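Long-range contacts in polyketide synthase PksL (Bacillus subtilis, PDB 5E1V), which probably takes part in building the polyketide bacillaene, its dehydratase domain probably removing water from beta-hydroxyacyl intermediates carried on the synthase: residues Leu248-Leu253 with Asn268-Leu273; Leu9-Lys14 with Gln61-Glu66; Ile37-Phe42 with Leu52-Leu57. All blocks are in the same frame, centred on the assembly; numbering follows the deposited sequence.

Interaction 1 (Leu248-Leu253 with Asn268-Leu273); sequences LIYVTL and NFTSKL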
# COMPACT_ATOMS: atom_id res chain seq x y z
N LEU A 248 7.15 5.91 -15.68
CA LEU A 248 7.11 5.96 -14.19
C LEU A 248 6.36 7.11 -13.64
O LEU A 248 6.52 8.24 -14.13
CB LEU A 248 8.50 6.04 -13.60
CG LEU A 248 9.38 4.91 -14.06
CD1 LEU A 248 10.83 5.20 -13.71
CD2 LEU A 248 8.96 3.54 -13.50
N ILE A 249 5.56 6.84 -12.60
CA ILE A 249 4.82 7.88 -11.87
C ILE A 249 5.28 7.82 -10.44
O ILE A 249 5.70 6.74 -9.97
CB ILE A 249 3.29 7.74 -11.95
CG1 ILE A 249 2.79 6.38 -11.40
CG2 ILE A 249 2.82 7.89 -13.40
CD1 ILE A 249 1.33 6.36 -11.00
N TYR A 250 5.22 8.99 -9.78
CA TYR A 250 5.72 9.21 -8.43
C TYR A 250 4.71 10.02 -7.70
O TYR A 250 4.12 10.95 -8.26
CB TYR A 250 7.03 10.02 -8.43
CG TYR A 250 8.17 9.49 -9.29
CD1 TYR A 250 8.17 9.68 -10.68
CD2 TYR A 250 9.28 8.87 -8.73
CE1 TYR A 250 9.21 9.20 -11.47
CE2 TYR A 250 10.33 8.42 -9.51
CZ TYR A 250 10.27 8.60 -10.88
OH TYR A 250 11.30 8.18 -11.65
N VAL A 251 4.45 9.68 -6.44
CA VAL A 251 3.56 10.45 -5.60
C VAL A 251 4.05 10.29 -4.16
O VAL A 251 4.80 9.38 -3.86
CB VAL A 251 2.12 9.93 -5.62
CG1 VAL A 251 1.55 10.04 -7.02
CG2 VAL A 251 2.08 8.45 -5.22
N THR A 252 3.62 11.18 -3.28
CA THR A 252 3.98 11.11 -1.88
C THR A 252 2.63 11.12 -1.16
O THR A 252 1.80 12.01 -1.36
CB THR A 252 4.97 12.20 -1.38
OG1 THR A 252 6.32 11.87 -1.74
CG2 THR A 252 4.95 12.23 0.17
N LEU A 253 2.38 10.09 -0.33
CA LEU A 253 1.11 9.92 0.37
C LEU A 253 1.25 10.34 1.83
O LEU A 253 2.11 9.82 2.53
CB LEU A 253 0.62 8.42 0.29
CG LEU A 253 0.38 7.75 -1.07
CD1 LEU A 253 -0.06 6.25 -0.97
CD2 LEU A 253 -0.54 8.58 -1.99
N ASN A 268 7.66 9.19 -2.08
CA ASN A 268 8.02 8.72 -3.44
C ASN A 268 7.59 7.28 -3.73
O ASN A 268 8.37 6.43 -4.06
CB ASN A 268 9.47 8.99 -3.74
CG ASN A 268 9.67 10.44 -4.18
OD1 ASN A 268 8.99 10.90 -5.09
ND2 ASN A 268 10.54 11.16 -3.50
N PHE A 269 6.31 7.07 -3.53
CA PHE A 269 5.63 5.88 -4.05
C PHE A 269 5.68 5.95 -5.59
O PHE A 269 4.99 6.77 -6.22
CB PHE A 269 4.23 5.81 -3.51
CG PHE A 269 3.36 4.78 -4.16
CD1 PHE A 269 3.89 3.66 -4.70
CD2 PHE A 269 1.99 4.94 -4.20
CE1 PHE A 269 3.09 2.71 -5.31
CE2 PHE A 269 1.19 4.02 -4.85
CZ PHE A 269 1.75 2.89 -5.40
N THR A 270 6.52 5.07 -6.13
CA THR A 270 6.81 4.96 -7.58
C THR A 270 6.14 3.69 -8.14
O THR A 270 6.36 2.55 -7.64
CB THR A 270 8.32 4.77 -7.87
OG1 THR A 270 9.11 5.73 -7.11
CG2 THR A 270 8.58 4.92 -9.37
N SER A 271 5.42 3.87 -9.25
CA SER A 271 4.79 2.80 -9.99
C SER A 271 5.20 2.86 -11.47
O SER A 271 5.67 3.89 -11.97
CB SER A 271 3.26 2.98 -9.89
OG SER A 271 2.84 2.94 -8.53
N LYS A 272 5.03 1.74 -12.16
CA LYS A 272 5.58 1.58 -13.51
C LYS A 272 4.52 1.06 -14.42
O LYS A 272 3.73 0.20 -14.04
CB LYS A 272 6.75 0.62 -13.52
CG LYS A 272 7.42 0.42 -14.90
CD LYS A 272 8.59 -0.56 -14.84
CE LYS A 272 8.11 -2.00 -14.98
NZ LYS A 272 9.13 -2.99 -14.50
N LEU A 273 4.47 1.63 -15.62
CA LEU A 273 3.49 1.22 -16.61
C LEU A 273 3.54 -0.25 -16.93
O LEU A 273 4.62 -0.80 -17.17
CB LEU A 273 3.79 2.02 -17.91
CG LEU A 273 2.85 2.02 -19.08
CD1 LEU A 273 1.56 2.75 -18.78
CD2 LEU A 273 3.62 2.74 -20.18

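Interaction 2 (Leu9-Lys14 with Gln61-Glu66); sequences LTLSLK and QPLTAE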
# COMPACT_ATOMS: atom_id res chain seq x y z
N LEU A 9 4.51 -16.93 4.93
CA LEU A 9 3.12 -16.58 4.68
C LEU A 9 2.60 -17.53 3.59
O LEU A 9 3.35 -17.86 2.68
CB LEU A 9 3.00 -15.13 4.19
CG LEU A 9 3.40 -13.99 5.11
CD1 LEU A 9 2.87 -12.64 4.56
CD2 LEU A 9 2.85 -14.16 6.52
N THR A 10 1.36 -18.00 3.71
CA THR A 10 0.77 -18.80 2.62
C THR A 10 -0.28 -17.97 1.92
O THR A 10 -1.31 -17.60 2.48
CB THR A 10 0.25 -20.16 3.10
OG1 THR A 10 -0.90 -19.95 3.92
CG2 THR A 10 1.33 -20.87 3.87
N LEU A 11 0.02 -17.62 0.70
CA LEU A 11 -0.79 -16.64 -0.02
C LEU A 11 -1.50 -17.36 -1.17
O LEU A 11 -0.84 -18.08 -1.97
CB LEU A 11 0.09 -15.56 -0.55
CG LEU A 11 0.77 -14.78 0.60
CD1 LEU A 11 1.80 -13.84 0.00
CD2 LEU A 11 -0.26 -14.02 1.37
N SER A 12 -2.81 -17.17 -1.19
CA SER A 12 -3.70 -17.91 -2.13
C SER A 12 -4.99 -17.05 -2.29
O SER A 12 -5.11 -16.00 -1.69
CB SER A 12 -4.00 -19.29 -1.56
OG SER A 12 -5.00 -19.19 -0.57
N LEU A 13 -5.97 -17.53 -3.08
CA LEU A 13 -7.28 -16.92 -3.16
C LEU A 13 -8.11 -16.95 -1.86
O LEU A 13 -9.14 -16.32 -1.76
CB LEU A 13 -8.09 -17.59 -4.33
CG LEU A 13 -7.86 -16.97 -5.71
CD1 LEU A 13 -6.42 -16.97 -6.20
CD2 LEU A 13 -8.75 -17.73 -6.75
N LYS A 14 -7.63 -17.64 -0.86
CA LYS A 14 -8.27 -17.62 0.47
C LYS A 14 -8.00 -16.31 1.19
O LYS A 14 -8.70 -15.98 2.09
CB LYS A 14 -7.74 -18.75 1.34
CG LYS A 14 -8.24 -20.12 0.85
CD LYS A 14 -8.67 -21.03 1.97
CE LYS A 14 -9.50 -22.21 1.45
NZ LYS A 14 -8.67 -23.18 0.72
N GLN A 61 8.36 -8.33 -9.04
CA GLN A 61 7.29 -8.85 -9.81
C GLN A 61 6.03 -8.94 -8.97
O GLN A 61 6.13 -9.06 -7.81
CB GLN A 61 7.62 -10.25 -10.41
CG GLN A 61 7.87 -11.35 -9.43
CD GLN A 61 8.65 -12.51 -10.01
OE1 GLN A 61 8.15 -13.23 -10.87
NE2 GLN A 61 9.85 -12.72 -9.53
N PRO A 62 4.84 -8.95 -9.62
CA PRO A 62 3.58 -9.13 -8.89
C PRO A 62 3.42 -10.50 -8.31
O PRO A 62 3.88 -11.51 -8.89
CB PRO A 62 2.51 -8.78 -9.92
CG PRO A 62 3.23 -8.02 -10.98
CD PRO A 62 4.59 -8.61 -11.03
N LEU A 63 2.80 -10.54 -7.12
CA LEU A 63 2.56 -11.77 -6.42
C LEU A 63 1.15 -12.19 -6.82
O LEU A 63 0.16 -11.60 -6.40
CB LEU A 63 2.68 -11.58 -4.94
CG LEU A 63 2.73 -12.93 -4.20
CD1 LEU A 63 3.61 -12.82 -3.04
CD2 LEU A 63 1.34 -13.50 -3.92
N THR A 64 1.07 -13.19 -7.67
CA THR A 64 -0.19 -13.55 -8.31
C THR A 64 -0.53 -14.96 -7.90
O THR A 64 0.35 -15.75 -7.64
CB THR A 64 -0.12 -13.51 -9.85
OG1 THR A 64 0.72 -14.56 -10.32
CG2 THR A 64 0.42 -12.20 -10.35
N ALA A 65 -1.82 -15.27 -7.85
CA ALA A 65 -2.22 -16.68 -7.60
C ALA A 65 -3.40 -16.98 -8.46
O ALA A 65 -4.25 -16.12 -8.72
CB ALA A 65 -2.58 -16.89 -6.14
N GLU A 66 -3.46 -18.19 -8.99
CA GLU A 66 -4.73 -18.56 -9.60
C GLU A 66 -5.24 -19.90 -9.08
O GLU A 66 -4.48 -20.76 -8.57
CB GLU A 66 -4.62 -18.55 -11.13
CG GLU A 66 -3.72 -19.66 -11.61
CD GLU A 66 -3.75 -19.86 -13.12
OE1 GLU A 66 -4.51 -19.19 -13.84
OE2 GLU A 66 -2.97 -20.71 -13.57

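Interaction 3 (Ile37-Phe42 with Leu52-Leu57); sequences IIYQIF and LQLRNL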
# COMPACT_ATOMS: atom_id res chain seq x y z
N ILE A 37 2.43 -6.32 5.91
CA ILE A 37 3.17 -7.54 6.04
C ILE A 37 4.46 -7.32 6.89
O ILE A 37 4.67 -8.00 7.93
CB ILE A 37 3.43 -8.21 4.68
CG1 ILE A 37 2.13 -8.81 4.13
CG2 ILE A 37 4.55 -9.22 4.78
CD1 ILE A 37 2.11 -8.98 2.65
N ILE A 38 5.27 -6.36 6.47
CA ILE A 38 6.55 -6.17 7.09
C ILE A 38 6.45 -5.66 8.55
O ILE A 38 7.08 -6.23 9.42
CB ILE A 38 7.45 -5.25 6.25
CG1 ILE A 38 7.74 -5.91 4.93
CG2 ILE A 38 8.81 -5.08 6.97
CD1 ILE A 38 8.31 -4.92 3.93
N TYR A 39 5.54 -4.70 8.82
CA TYR A 39 5.42 -4.12 10.15
C TYR A 39 4.83 -5.17 11.10
O TYR A 39 5.21 -5.17 12.31
CB TYR A 39 4.57 -2.85 10.13
CG TYR A 39 5.35 -1.58 9.82
CD1 TYR A 39 5.53 -1.13 8.53
CD2 TYR A 39 6.00 -0.87 10.83
CE1 TYR A 39 6.34 -0.03 8.25
CE2 TYR A 39 6.73 0.24 10.54
CZ TYR A 39 6.89 0.65 9.23
OH TYR A 39 7.62 1.80 8.95
N GLN A 40 3.96 -6.07 10.58
CA GLN A 40 3.46 -7.21 11.45
C GLN A 40 4.58 -8.07 11.98
O GLN A 40 4.51 -8.50 13.13
CB GLN A 40 2.44 -8.10 10.74
CG GLN A 40 1.20 -7.34 10.40
CD GLN A 40 0.04 -7.47 11.35
OE1 GLN A 40 0.14 -8.07 12.43
NE2 GLN A 40 -1.13 -7.03 10.85
N ILE A 41 5.54 -8.40 11.11
CA ILE A 41 6.66 -9.21 11.43
C ILE A 41 7.51 -8.57 12.57
O ILE A 41 7.87 -9.21 13.56
CB ILE A 41 7.51 -9.46 10.18
CG1 ILE A 41 6.74 -10.42 9.24
CG2 ILE A 41 8.82 -10.13 10.53
CD1 ILE A 41 7.27 -10.36 7.87
N PHE A 42 7.84 -7.31 12.41
CA PHE A 42 8.66 -6.65 13.46
C PHE A 42 7.91 -6.47 14.74
O PHE A 42 8.51 -6.56 15.86
CB PHE A 42 9.09 -5.33 12.90
CG PHE A 42 10.31 -5.47 12.00
CD1 PHE A 42 11.58 -5.44 12.52
CD2 PHE A 42 10.17 -5.75 10.64
CE1 PHE A 42 12.67 -5.54 11.66
CE2 PHE A 42 11.24 -5.96 9.81
CZ PHE A 42 12.49 -5.85 10.33
N LEU A 52 10.55 2.47 13.79
CA LEU A 52 11.07 1.91 12.58
C LEU A 52 10.86 2.93 11.46
O LEU A 52 10.06 3.92 11.61
CB LEU A 52 10.31 0.64 12.26
CG LEU A 52 10.20 -0.37 13.39
CD1 LEU A 52 9.33 -1.57 13.02
CD2 LEU A 52 11.60 -0.79 13.76
N GLN A 53 11.70 2.83 10.44
CA GLN A 53 11.44 3.44 9.15
C GLN A 53 11.74 2.39 8.10
O GLN A 53 12.85 1.90 8.05
CB GLN A 53 12.36 4.66 8.86
CG GLN A 53 12.09 5.22 7.47
CD GLN A 53 13.14 6.26 7.05
OE1 GLN A 53 14.21 6.34 7.64
NE2 GLN A 53 12.86 6.99 5.99
N LEU A 54 10.76 2.12 7.24
CA LEU A 54 10.89 1.20 6.13
C LEU A 54 11.51 2.05 4.99
O LEU A 54 11.09 3.19 4.77
CB LEU A 54 9.51 0.73 5.71
CG LEU A 54 9.50 -0.33 4.55
CD1 LEU A 54 10.18 -1.65 4.88
CD2 LEU A 54 8.03 -0.59 4.22
N ARG A 55 12.55 1.51 4.39
CA ARG A 55 13.18 2.21 3.28
C ARG A 55 13.50 1.38 2.08
O ARG A 55 13.83 0.22 2.21
CB ARG A 55 14.51 2.88 3.72
CG ARG A 55 14.41 3.93 4.82
CD ARG A 55 15.80 4.44 5.17
NE ARG A 55 16.25 5.51 4.28
CZ ARG A 55 17.39 6.18 4.44
NH1 ARG A 55 18.22 5.89 5.45
NH2 ARG A 55 17.69 7.17 3.60
N ASN A 56 13.43 2.01 0.90
CA ASN A 56 13.91 1.49 -0.38
C ASN A 56 13.33 0.13 -0.66
O ASN A 56 14.08 -0.81 -0.81
CB ASN A 56 15.45 1.43 -0.35
CG ASN A 56 16.05 2.84 -0.20
OD1 ASN A 56 15.38 3.90 -0.45
ND2 ASN A 56 17.25 2.87 0.31
N LEU A 57 12.01 0.01 -0.54
CA LEU A 57 11.31 -1.21 -0.93
C LEU A 57 11.20 -1.30 -2.41
O LEU A 57 10.74 -0.37 -3.06
CB LEU A 57 9.85 -1.24 -0.31
CG LEU A 57 9.19 -2.59 -0.42
CD1 LEU A 57 8.34 -3.11 0.76
CD2 LEU A 57 8.30 -2.58 -1.71
O HOH W 1 7.56 3.99 11.16

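Interaction 1 (Leu248-Leu253 with Asn268-Leu273)
Ile249 faces Ser271, and Val251 faces Phe269, as hydrogen-bonded pairs of an antiparallel beta hairpin formed by strands 248-256 and 262-273 in the second hotdog region of the chain. The first pair bonds both ways, Ile249 N to Ser271 O and Ser271 N to Ile249 O, each at 3.0 Å. At the second pair Val251 N reaches Phe269 O at 3.0 Å, while the return bond from Phe269 N to Val251 O is weak, bent to 124° at the hydrogen. Beyond it a side chain takes over from the backbone: Thr252 OG1 accepts Asn268 N at 3.0 Å, nearly straight at 176°. Tyr250 and Thr270, between the pairs, and Leu248, outside them, add CA-H...O contacts to opposing carbonyls.

Apolar packing lies on the face that helix 190-203 covers. Val251 CG2 meets Phe269 CD2 at 3.7 Å, the two side chains lying side by side, and Leu253 CD1 comes to the same ring carbon. Ile249 CG1 rests on Ser271 CB.

On the other face the Tyr250 ring has Arg243 as cation-pi partner, and Thr270, with OG1 anti to its carbonyl carbon (chi1 -47°), lays CG2 over one ring face, 4.2 Å from the centroid. With an alanine in place of Thr270, the ring would probably lose that methyl cover and Asn268 O its hydroxyl donor. That donor, Thr270 OG1, approaches Asn268 O at 3.2 Å from above the carbonyl plane.

Interaction 2 (Leu9-Lys14 with Gln61-Glu66)
Leu11 and Leu63 meet through their methyl groups, with Leu11 CD1 lying 3.7 Å from Leu63 CD1 and 4.0 Å from Leu63 CD2. The two side chains cross at about a right angle, so one methyl of Leu11 touches both branches of its partner. Leu63 CD2 also comes near Leu11 CB. Leu63 holds CG anti to its backbone N (chi1 -168°), and its fork is thereby carried across to Leu11.

Farther along, Leu13 leans in with one branch. Its CD1 lies 3.4 Å from Ala65 O and 3.8 Å from Ala65 CB, and it also comes close to Glu66 CA, so a single methyl rests on the backbone and the small side chain together. Ala65 CB in turn approaches Ser12 CA at 4.3 Å. No hydrogen bond joins the two segments; the backbones keep apart, with 5.8 Å between Ser12 CA and Ala65 CA, and van der Waals contact alone closes the interface.

Around Leu13 the chain turns, just after Leu11: Ser12 directs its CB away from 61-66, and its OG accepts Lys14 N at 3.1 Å, an ST turn. Pairing with different strands holds the other residues, Leu11 being bonded through its backbone to Ile71 of strand 70-81, Leu63 and Ala65 to Leu29 and Asn27 of strand 26-29. Leu73 touches both Leu11 and Leu63, Tyr34 of helix 34-44 packs on Leu63, and Glu66 OE2 makes a salt bridge with Arg95.

The contact thus joins the chain around Leu11-Leu13, following on from strand 4-11, to the short, weakly bonded strand 63-65, apolar packing at the margin of the first hotdog region of this dehydratase.

Interaction 3 (Ile37-Phe42 with Leu52-Leu57)
Leu54 sends CG anti to its backbone N (chi1 -177°), while Ile38 swings CG1 anti to its own carbonyl carbon (chi1 -64°), and the delta methyls at the two ends meet. Ile38 CD1 lies 3.9 Å from Leu54 CD1, the side chains crossing at about a right angle, and 3.7 Å from Leu57 CD1, where they instead slide past each other in opposite directions. One helix methyl therefore touches two leucines of strand 53-59.

Such packing of a helix on an antiparallel sheet is the core of the hotdog fold; here the axes of segments 37-42 and 53-57 come within 10.6 Å, their N-to-C directions 135° apart. The strand carries a G1 beta bulge, Asn56 and Leu57 both facing Tyr220 of the neighbouring strand.

Tyr39 runs its ring past Leu52, with CE2 at 4.0 Å from Leu52 CB, and brings CE1 near Leu54 CB. Its OH is bonded to a water at 3.1 Å; that water's link to Leu52 O is too short to be trusted. Phe188 meets the Tyr39 ring edge-to-face, as Trp85 does that of Phe42. Leu52 CD1 reaches Phe42 CB at 3.8 Å, while Ile38 O lies in plane at the edge of the Phe42 ring.

How the interactions relate
Interactions 2 and 3 belong to the first hotdog region of the chain and interaction 1 to the second. Along the sequence, interaction 3 is nested inside the loop closed by interaction 2, and interaction 1 follows both. The centres of interactions 2 and 3 are about 20 Å apart, yet they touch where Leu9 CD1 of strand 4-11 packs on Ile37 CG2 of helix 34-44, at 3.8 Å. Interaction 1 stays separate, its centre about 18 Å from that of interaction 3. Strand 215-225 bridges the regions, lying between strands 53-59 and 262-273 and pairing with both, consistent with the double-hotdog build of polyketide synthase dehydratases in a single chain.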